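Local coordinates for protein D-alanyl-D-alanine carboxypeptidase (Streptococcus pneumoniae R6, PDB 1XP4) that probably trims the terminal D-alanine from peptidoglycan precursor peptides, as a serine-type D-Ala-D-Ala carboxypeptidase of the S11 family, at residues H16-E21 against G360-E365; S41-I46 against D125-K130; Y171-V176 against V249-D254. One frame throughout, in Å; residues are numbered along the deposited sequence.

Contact 1 of 3, residues H16-E21 against G360-E365; sequences HAIAVE and GYITTE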
loop_
_atom_site.group_PDB
_atom_site.type_symbol
_atom_site.label_atom_id
_atom_site.label_comp_id
_atom_site.label_asym_id
_atom_site.label_seq_id
_atom_site.Cartn_x
_atom_site.Cartn_y
_atom_site.Cartn_z
ATOM N N HIS A 16 16.523 6.831 -1.607
ATOM C CA HIS A 16 15.208 7.204 -2.123
ATOM C C HIS A 16 14.133 6.904 -1.114
ATOM O O HIS A 16 14.178 5.873 -0.446
ATOM C CB HIS A 16 14.896 6.410 -3.385
ATOM C CG HIS A 16 15.976 6.470 -4.411
ATOM N ND1 HIS A 16 16.121 7.535 -5.273
ATOM C CD2 HIS A 16 16.993 5.619 -4.683
ATOM C CE1 HIS A 16 17.183 7.337 -6.034
ATOM N NE2 HIS A 16 17.731 6.183 -5.695
ATOM N N ALA A 17 13.143 7.783 -1.021
ATOM C CA ALA A 17 12.065 7.555 -0.075
ATOM C C ALA A 17 10.899 8.504 -0.280
ATOM O O ALA A 17 11.055 9.587 -0.848
ATOM C CB ALA A 17 12.596 7.682 1.355
ATOM N N ILE A 18 9.729 8.079 0.183
ATOM C CA ILE A 18 8.525 8.893 0.107
ATOM C C ILE A 18 7.568 8.385 1.171
ATOM O O ILE A 18 7.529 7.190 1.468
ATOM C CB ILE A 18 7.824 8.795 -1.269
ATOM C CG1 ILE A 18 6.737 9.871 -1.370
ATOM C CG2 ILE A 18 7.194 7.412 -1.446
ATOM C CD1 ILE A 18 6.092 9.983 -2.739
ATOM N N ALA A 19 6.802 9.299 1.748
ATOM C CA ALA A 19 5.841 8.950 2.776
ATOM C C ALA A 19 4.503 9.570 2.409
ATOM O O ALA A 19 4.449 10.729 1.997
ATOM C CB ALA A 19 6.318 9.482 4.117
ATOM N N VAL A 20 3.422 8.812 2.547
ATOM C CA VAL A 20 2.100 9.355 2.227
ATOM C C VAL A 20 1.034 8.948 3.228
ATOM O O VAL A 20 1.137 7.900 3.865
ATOM C CB VAL A 20 1.617 8.922 0.824
ATOM C CG1 VAL A 20 2.547 9.474 -0.221
ATOM C CG2 VAL A 20 1.541 7.407 0.731
ATOM N N GLU A 21 0.021 9.794 3.379
ATOM C CA GLU A 21 -1.076 9.484 4.283
ATOM C C GLU A 21 -1.925 8.544 3.448
ATOM O O GLU A 21 -2.448 8.930 2.410
ATOM C CB GLU A 21 -1.838 10.752 4.646
ATOM C CG GLU A 21 -2.896 10.564 5.711
ATOM C CD GLU A 21 -4.180 10.002 5.156
ATOM O OE1 GLU A 21 -4.701 10.584 4.177
ATOM O OE2 GLU A 21 -4.671 8.987 5.700
ATOM N N GLY A 360 2.698 16.725 -4.447
ATOM C CA GLY A 360 1.510 16.913 -3.633
ATOM C C GLY A 360 0.814 15.625 -3.235
ATOM O O GLY A 360 0.805 15.243 -2.062
ATOM N N TYR A 361 0.227 14.959 -4.226
ATOM C CA TYR A 361 -0.497 13.716 -4.011
ATOM C C TYR A 361 -0.073 12.635 -5.003
ATOM O O TYR A 361 0.338 12.941 -6.124
ATOM C CB TYR A 361 -2.000 13.968 -4.154
ATOM C CG TYR A 361 -2.607 14.785 -3.038
ATOM C CD1 TYR A 361 -2.318 16.140 -2.896
ATOM C CD2 TYR A 361 -3.443 14.186 -2.099
ATOM C CE1 TYR A 361 -2.846 16.878 -1.837
ATOM C CE2 TYR A 361 -3.975 14.906 -1.044
ATOM C CZ TYR A 361 -3.672 16.249 -0.911
ATOM O OH TYR A 361 -4.181 16.946 0.160
ATOM N N ILE A 362 -0.169 11.371 -4.589
ATOM C CA ILE A 362 0.177 10.257 -5.470
ATOM C C ILE A 362 -1.061 9.831 -6.259
ATOM O O ILE A 362 -1.095 8.765 -6.868
ATOM C CB ILE A 362 0.700 9.026 -4.685
ATOM C CG1 ILE A 362 -0.352 8.557 -3.676
ATOM C CG2 ILE A 362 2.014 9.363 -4.005
ATOM C CD1 ILE A 362 -0.092 7.161 -3.132
ATOM N N THR A 363 -2.082 10.677 -6.229
ATOM C CA THR A 363 -3.333 10.429 -6.934
ATOM C C THR A 363 -3.785 11.757 -7.536
ATOM O O THR A 363 -3.528 12.813 -6.967
ATOM C CB THR A 363 -4.411 9.879 -5.960
ATOM O OG1 THR A 363 -5.646 9.694 -6.655
ATOM C CG2 THR A 363 -4.630 10.828 -4.804
ATOM N N THR A 364 -4.443 11.720 -8.689
ATOM C CA THR A 364 -4.887 12.957 -9.321
ATOM C C THR A 364 -6.067 13.546 -8.574
ATOM O O THR A 364 -6.519 14.646 -8.886
ATOM C CB THR A 364 -5.340 12.733 -10.761
ATOM O OG1 THR A 364 -6.683 12.240 -10.761
ATOM C CG2 THR A 364 -4.446 11.724 -11.444
ATOM N N GLU A 365 -6.570 12.805 -7.591
ATOM C CA GLU A 365 -7.707 13.262 -6.816
ATOM C C GLU A 365 -7.295 13.898 -5.518
ATOM O O GLU A 365 -6.421 13.399 -4.812
ATOM C CB GLU A 365 -8.643 12.112 -6.489
ATOM C CG GLU A 365 -9.098 11.314 -7.683
ATOM C CD GLU A 365 -10.240 10.391 -7.331
ATOM O OE1 GLU A 365 -11.369 10.905 -7.153
ATOM O OE2 GLU A 365 -10.002 9.163 -7.221
#
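The central antiparallel sheet of the carboxypeptidase domain, a member of the beta-lactamase clan, here meets a loop from the C-terminal part of the chain: Ile18 and Val20 of strand 17-21 pack against Ile362. The contact is wholly apolar, with no hydrogen bond crossing it, and all three residues are buried. Two residues apart on the strand, Ile18 and Val20 both turn their side chains to the loop, and Ile362 points back at them. Val20 and Ile362 reach for each other tip to tip, Val20 CG1 standing 3.8 Å from Ile362 CG2. Val20 CA and Ile362 CA are 8.0 Å apart, and the two branched side chains span the distance. In Ile362 the first torsion (chi1 58°) sets CG1 between the backbone N and carbonyl carbon and leaves CG2, beside the backbone N, to face the strand. Around this apolar patch, Ile27 of strand 26-31 touches all three side chains, while Tyr171 and Arg178 of helix 170-183 also lie against Ile362. A weak hydrogen bond joins Tyr361 O to Tyr171 OH. Ile18 is the looser partner, its CD1 coming to 4.3 Å from that same methyl, Ile362 CG2.

Contact 2 of 3, residues S41-I46 against D125-K130; sequences SITKLI and DMMRAK. With SO4 (sulfate ion), chain E.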
loop_
_atom_site.group_PDB
_atom_site.type_symbol
_atom_site.label_atom_id
_atom_site.label_comp_id
_atom_site.label_asym_id
_atom_site.label_seq_id
_atom_site.Cartn_x
_atom_site.Cartn_y
_atom_site.Cartn_z
ATOM N N SER A 41 12.405 -7.662 -3.166
ATOM C CA SER A 41 11.173 -8.303 -2.688
ATOM C C SER A 41 9.956 -7.419 -2.467
ATOM O O SER A 41 8.875 -7.934 -2.188
ATOM C CB SER A 41 11.440 -9.087 -1.395
ATOM O OG SER A 41 12.033 -10.345 -1.658
ATOM N N ILE A 42 10.115 -6.104 -2.558
ATOM C CA ILE A 42 8.965 -5.229 -2.384
ATOM C C ILE A 42 8.034 -5.567 -3.543
ATOM O O ILE A 42 6.834 -5.304 -3.506
ATOM C CB ILE A 42 9.381 -3.737 -2.415
ATOM C CG1 ILE A 42 10.143 -3.394 -1.128
ATOM C CG2 ILE A 42 8.163 -2.844 -2.535
ATOM C CD1 ILE A 42 10.601 -1.947 -1.049
ATOM N N THR A 43 8.607 -6.198 -4.557
ATOM C CA THR A 43 7.882 -6.614 -5.749
ATOM C C THR A 43 6.654 -7.466 -5.424
ATOM O O THR A 43 5.605 -7.350 -6.066
ATOM C CB THR A 43 8.815 -7.429 -6.687
ATOM O OG1 THR A 43 9.877 -6.586 -7.162
ATOM C CG2 THR A 43 8.039 -7.986 -7.872
ATOM N N LYS A 44 6.791 -8.323 -4.422
ATOM C CA LYS A 44 5.715 -9.213 -4.021
ATOM C C LYS A 44 4.391 -8.526 -3.660
ATOM O O LYS A 44 3.376 -9.195 -3.476
ATOM C CB LYS A 44 6.195 -10.090 -2.867
ATOM C CG LYS A 44 7.388 -10.966 -3.232
ATOM C CD LYS A 44 7.801 -11.864 -2.076
ATOM C CE LYS A 44 8.875 -12.873 -2.483
ATOM N NZ LYS A 44 10.196 -12.241 -2.753
ATOM N N LEU A 45 4.388 -7.202 -3.560
ATOM C CA LEU A 45 3.158 -6.502 -3.239
ATOM C C LEU A 45 2.284 -6.481 -4.479
ATOM O O LEU A 45 1.069 -6.719 -4.418
ATOM C CB LEU A 45 3.444 -5.073 -2.790
ATOM C CG LEU A 45 4.203 -4.910 -1.471
ATOM C CD1 LEU A 45 4.337 -3.427 -1.155
ATOM C CD2 LEU A 45 3.468 -5.641 -0.346
ATOM N N ILE A 46 2.900 -6.189 -5.616
ATOM C CA ILE A 46 2.142 -6.161 -6.850
ATOM C C ILE A 46 1.608 -7.577 -7.041
ATOM O O ILE A 46 0.442 -7.773 -7.375
ATOM C CB ILE A 46 3.027 -5.769 -8.042
ATOM C CG1 ILE A 46 3.865 -4.534 -7.690
ATOM C CG2 ILE A 46 2.148 -5.460 -9.246
ATOM C CD1 ILE A 46 4.957 -4.224 -8.695
ATOM N N ASP A 125 2.962 -10.298 -17.311
ATOM C CA ASP A 125 2.219 -9.462 -18.229
ATOM C C ASP A 125 1.022 -8.900 -17.482
ATOM O O ASP A 125 0.582 -7.776 -17.739
ATOM C CB ASP A 125 1.764 -10.266 -19.445
ATOM C CG ASP A 125 2.928 -10.705 -20.325
ATOM O OD1 ASP A 125 3.912 -9.942 -20.453
ATOM O OD2 ASP A 125 2.851 -11.810 -20.902
HETATM N N MSE A 126 0.496 -9.681 -16.546
HETATM C CA MSE A 126 -0.637 -9.228 -15.763
HETATM C C MSE A 126 -0.198 -8.087 -14.856
HETATM O O MSE A 126 -0.909 -7.086 -14.721
HETATM C CB MSE A 126 -1.214 -10.372 -14.922
HETATM C CG MSE A 126 -2.133 -11.309 -15.691
HETATM SE SE MSE A 126 -2.824 -12.779 -14.640
HETATM C CE MSE A 126 -3.712 -11.772 -13.256
HETATM N N MSE A 127 0.969 -8.217 -14.232
HETATM C CA MSE A 127 1.410 -7.143 -13.359
HETATM C C MSE A 127 1.841 -5.913 -14.154
HETATM O O MSE A 127 1.789 -4.786 -13.649
HETATM C CB MSE A 127 2.504 -7.619 -12.373
HETATM C CG MSE A 127 3.435 -8.719 -12.846
HETATM SE SE MSE A 127 4.375 -9.665 -11.390
HETATM C CE MSE A 127 5.211 -8.172 -10.487
ATOM N N ARG A 128 2.239 -6.112 -15.407
ATOM C CA ARG A 128 2.621 -4.976 -16.240
ATOM C C ARG A 128 1.355 -4.203 -16.589
ATOM O O ARG A 128 1.354 -2.975 -16.650
ATOM C CB ARG A 128 3.300 -5.436 -17.531
ATOM C CG ARG A 128 4.676 -6.003 -17.329
ATOM C CD ARG A 128 5.328 -6.411 -18.634
ATOM N NE ARG A 128 6.688 -6.897 -18.413
ATOM C CZ ARG A 128 7.517 -7.268 -19.385
ATOM N NH1 ARG A 128 7.120 -7.206 -20.648
ATOM N NH2 ARG A 128 8.741 -7.702 -19.096
ATOM N N ALA A 129 0.275 -4.940 -16.815
ATOM C CA ALA A 129 -0.989 -4.330 -17.178
ATOM C C ALA A 129 -1.573 -3.594 -15.995
ATOM O O ALA A 129 -2.010 -2.447 -16.124
ATOM C CB ALA A 129 -1.957 -5.385 -17.663
ATOM N N LYS A 130 -1.578 -4.261 -14.844
ATOM C CA LYS A 130 -2.111 -3.683 -13.618
ATOM C C LYS A 130 -1.418 -2.362 -13.286
ATOM O O LYS A 130 -2.068 -1.386 -12.917
ATOM C CB LYS A 130 -1.942 -4.669 -12.461
ATOM C CG LYS A 130 -2.466 -4.162 -11.131
ATOM C CD LYS A 130 -3.940 -3.755 -11.208
ATOM C CE LYS A 130 -4.875 -4.946 -11.425
ATOM N NZ LYS A 130 -6.316 -4.547 -11.314
HETATM S S SO4 E . 14.066 -9.810 2.297
HETATM O O1 SO4 E . 14.463 -10.910 3.202
HETATM O O2 SO4 E . 12.618 -9.569 2.418
HETATM O O3 SO4 E . 14.794 -8.573 2.648
HETATM O O4 SO4 E . 14.377 -10.207 0.909
#
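This is a buried, apolar helix-to-helix contact behind the probable active site: Thr43 and Ile46, of segment 41-46, receive the side chain of Met127 from helix 120-133. Met127, a selenomethionine in this model, crosses both partners at about a right angle, and its two ends do the touching. Near the root, Met127 CB lies 3.8 Å from Ile46 CG2; at the tip, Met127 CE is 3.9 Å from Thr43 CG2 and 4.1 Å from Ile46 CB. A bend at the last torsion (chi3 -55°) turns that terminal methyl in between the two residues. Thr43 CG2, anti to the backbone N, meets Met127, while the hydroxyl is hydrogen-bonded to Ala40 O and Asn166. Lys44, the predicted proton acceptor, points away from helix 120-133; with Ser41, the predicted acylated serine, it forms the SxxK motif. Lys44 NZ donates a hydrogen bond to Ser41 OG (2.9 Å), and Ser104 OG is hydrogen-bonded to Ser41 OG. A sulfate, probably from the crystallisation liquor, sits near Ser41, held by Thr225 and Thr227. Leu50 of helix 44-57 continues the packing on Met127, Val176 of helix 170-183 touches Ile46, and strand 220-228 brings Lys224 against Ser41 and Lys44.

Contact 3 of 3, residues Y171-V176 against V249-D254; sequences YDVAIV and VVLNAD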
loop_
_atom_site.group_PDB
_atom_site.type_symbol
_atom_site.label_atom_id
_atom_site.label_comp_id
_atom_site.label_asym_id
_atom_site.label_seq_id
_atom_site.Cartn_x
_atom_site.Cartn_y
_atom_site.Cartn_z
ATOM N N TYR A 171 7.751 6.596 -5.417
ATOM C CA TYR A 171 6.436 7.166 -5.715
ATOM C C TYR A 171 5.540 6.030 -6.209
ATOM O O TYR A 171 4.431 5.826 -5.704
ATOM C CB TYR A 171 6.572 8.218 -6.817
ATOM C CG TYR A 171 5.293 8.911 -7.225
ATOM C CD1 TYR A 171 4.849 10.049 -6.551
ATOM C CD2 TYR A 171 4.550 8.464 -8.323
ATOM C CE1 TYR A 171 3.703 10.732 -6.962
ATOM C CE2 TYR A 171 3.405 9.138 -8.738
ATOM C CZ TYR A 171 2.990 10.273 -8.054
ATOM O OH TYR A 171 1.872 10.964 -8.466
ATOM N N ASP A 172 6.034 5.298 -7.208
ATOM C CA ASP A 172 5.304 4.173 -7.763
ATOM C C ASP A 172 4.952 3.167 -6.670
ATOM O O ASP A 172 3.810 2.703 -6.588
ATOM C CB ASP A 172 6.132 3.476 -8.841
ATOM C CG ASP A 172 6.279 4.313 -10.093
ATOM O OD1 ASP A 172 5.311 5.015 -10.449
ATOM O OD2 ASP A 172 7.350 4.254 -10.733
ATOM N N VAL A 173 5.930 2.833 -5.830
ATOM C CA VAL A 173 5.702 1.880 -4.748
ATOM C C VAL A 173 4.591 2.360 -3.823
ATOM O O VAL A 173 3.725 1.577 -3.431
ATOM C CB VAL A 173 6.977 1.648 -3.930
ATOM C CG1 VAL A 173 6.711 0.653 -2.833
ATOM C CG2 VAL A 173 8.078 1.122 -4.833
ATOM N N ALA A 174 4.619 3.646 -3.480
ATOM C CA ALA A 174 3.604 4.230 -2.614
ATOM C C ALA A 174 2.227 3.939 -3.200
ATOM O O ALA A 174 1.320 3.489 -2.499
ATOM C CB ALA A 174 3.813 5.731 -2.507
ATOM N N ILE A 175 2.074 4.202 -4.492
ATOM C CA ILE A 175 0.810 3.959 -5.167
ATOM C C ILE A 175 0.409 2.489 -4.972
ATOM O O ILE A 175 -0.693 2.193 -4.514
ATOM C CB ILE A 175 0.929 4.326 -6.673
ATOM C CG1 ILE A 175 1.028 5.858 -6.808
ATOM C CG2 ILE A 175 -0.252 3.756 -7.458
ATOM C CD1 ILE A 175 1.265 6.397 -8.239
ATOM N N VAL A 176 1.316 1.576 -5.295
ATOM C CA VAL A 176 1.064 0.150 -5.132
ATOM C C VAL A 176 0.612 -0.179 -3.706
ATOM O O VAL A 176 -0.442 -0.781 -3.486
ATOM C CB VAL A 176 2.337 -0.665 -5.449
ATOM C CG1 VAL A 176 2.133 -2.137 -5.069
ATOM C CG2 VAL A 176 2.680 -0.521 -6.935
ATOM N N VAL A 249 7.982 4.381 2.303
ATOM C CA VAL A 249 8.825 3.649 1.398
ATOM C C VAL A 249 10.257 4.149 1.517
ATOM O O VAL A 249 10.592 5.263 1.204
ATOM C CB VAL A 249 8.273 3.905 0.011
ATOM C CG1 VAL A 249 9.034 3.092 -1.002
ATOM C CG2 VAL A 249 6.797 3.527 -0.041
ATOM N N VAL A 250 11.131 3.303 2.087
ATOM C CA VAL A 250 12.550 3.627 2.190
ATOM C C VAL A 250 13.331 2.628 1.293
ATOM O O VAL A 250 13.459 1.470 1.631
ATOM C CB VAL A 250 12.950 3.418 3.673
ATOM C CG1 VAL A 250 14.457 3.158 3.821
ATOM C CG2 VAL A 250 12.583 4.588 4.560
ATOM N N LEU A 251 13.869 3.069 0.114
ATOM C CA LEU A 251 14.615 2.065 -0.700
ATOM C C LEU A 251 15.974 2.491 -1.223
ATOM O O LEU A 251 16.224 2.483 -2.421
ATOM C CB LEU A 251 13.865 1.617 -1.956
ATOM C CG LEU A 251 12.518 2.255 -2.210
ATOM C CD1 LEU A 251 12.462 2.946 -3.560
ATOM C CD2 LEU A 251 11.441 1.196 -2.266
ATOM N N ASN A 252 16.815 2.939 -0.298
ATOM C CA ASN A 252 18.104 2.329 -0.295
ATOM C C ASN A 252 18.870 2.815 0.914
ATOM O O ASN A 252 19.587 3.808 0.879
ATOM C CB ASN A 252 18.824 2.773 -1.537
ATOM C CG ASN A 252 19.909 1.774 -1.786
ATOM O OD1 ASN A 252 20.289 1.506 -2.939
ATOM N ND2 ASN A 252 20.351 1.135 -0.708
ATOM N N ALA A 253 18.625 2.146 2.083
ATOM C CA ALA A 253 18.989 2.730 3.336
ATOM C C ALA A 253 20.460 2.664 3.426
ATOM O O ALA A 253 21.058 1.699 3.014
ATOM C CB ALA A 253 18.367 1.948 4.482
ATOM N N ASP A 254 21.048 3.724 3.954
ATOM C CA ASP A 254 22.480 3.634 3.855
ATOM C C ASP A 254 22.914 2.560 4.772
ATOM O O ASP A 254 22.330 2.334 5.828
ATOM C CB ASP A 254 23.155 4.956 4.245
ATOM C CG ASP A 254 22.725 6.062 3.299
ATOM O OD1 ASP A 254 22.322 5.740 2.189
ATOM O OD2 ASP A 254 22.689 7.206 3.717
#
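Val173 and Val249 make the close part of this helix-on-sheet contact, in which helix 170-183 lies on the five-stranded sheet of the carboxypeptidase domain. Val173 CG1 is 3.8 Å from Val249 CG1 and 4.0 Å from Val249 CG2, so one methyl of the helix residue rests against both branches of the strand residue. CG1, anti to the backbone N in both valines, is the branch by which they approach most closely, and the two side chains cross obliquely. Val249 CG2 also leans on the helix backbone, 4.1 Å from Ala174 N. Elsewhere the fit is looser: Val173 CG2 is 4.2 Å from Leu251 CD2, and Ala174 CB 4.5 Å from Val249 CG2. Beyond Leu251 the chain turns a corner at Asn252 and leaves the helix; Asn252 and, farther on, Asp254 are partly exposed. At the other segment, partly exposed Tyr171 points its side chain away from the strand. The axes of 171-176 and 249-251 approach to 9.0 Å and run at 139°, 41° from antiparallel. Val236 of strand 234-241 touches both valines, Ile18 of strand 17-21 lies against Ala174 and Val249, and Ala170 of the same helix touches Val249 and Leu251.

Overall arrangement
All three contacts are buried and apolar, with no hydrogen bond across any of them, yet they join different parts. Contacts 1 and 3 reach the same sheet, where strands 17-21 and 244-253 are neighbours: His16 O lies 2.9 Å from Leu251 N, a probable backbone hydrogen bond. Contact 1 ties that sheet to the C-terminal region, whereas contacts 2 and 3 lie within the carboxypeptidase domain. Contact 2 alone pairs helix with helix, and only it contains the predicted catalytic serine and lysine. It meets contact 3 through Ile42, which packs on Val173 and Leu251, and through Leu45 and Ile46, which rest on Val176. Contacts 1 and 2 do not touch, their nearest atoms being about 9 Å apart.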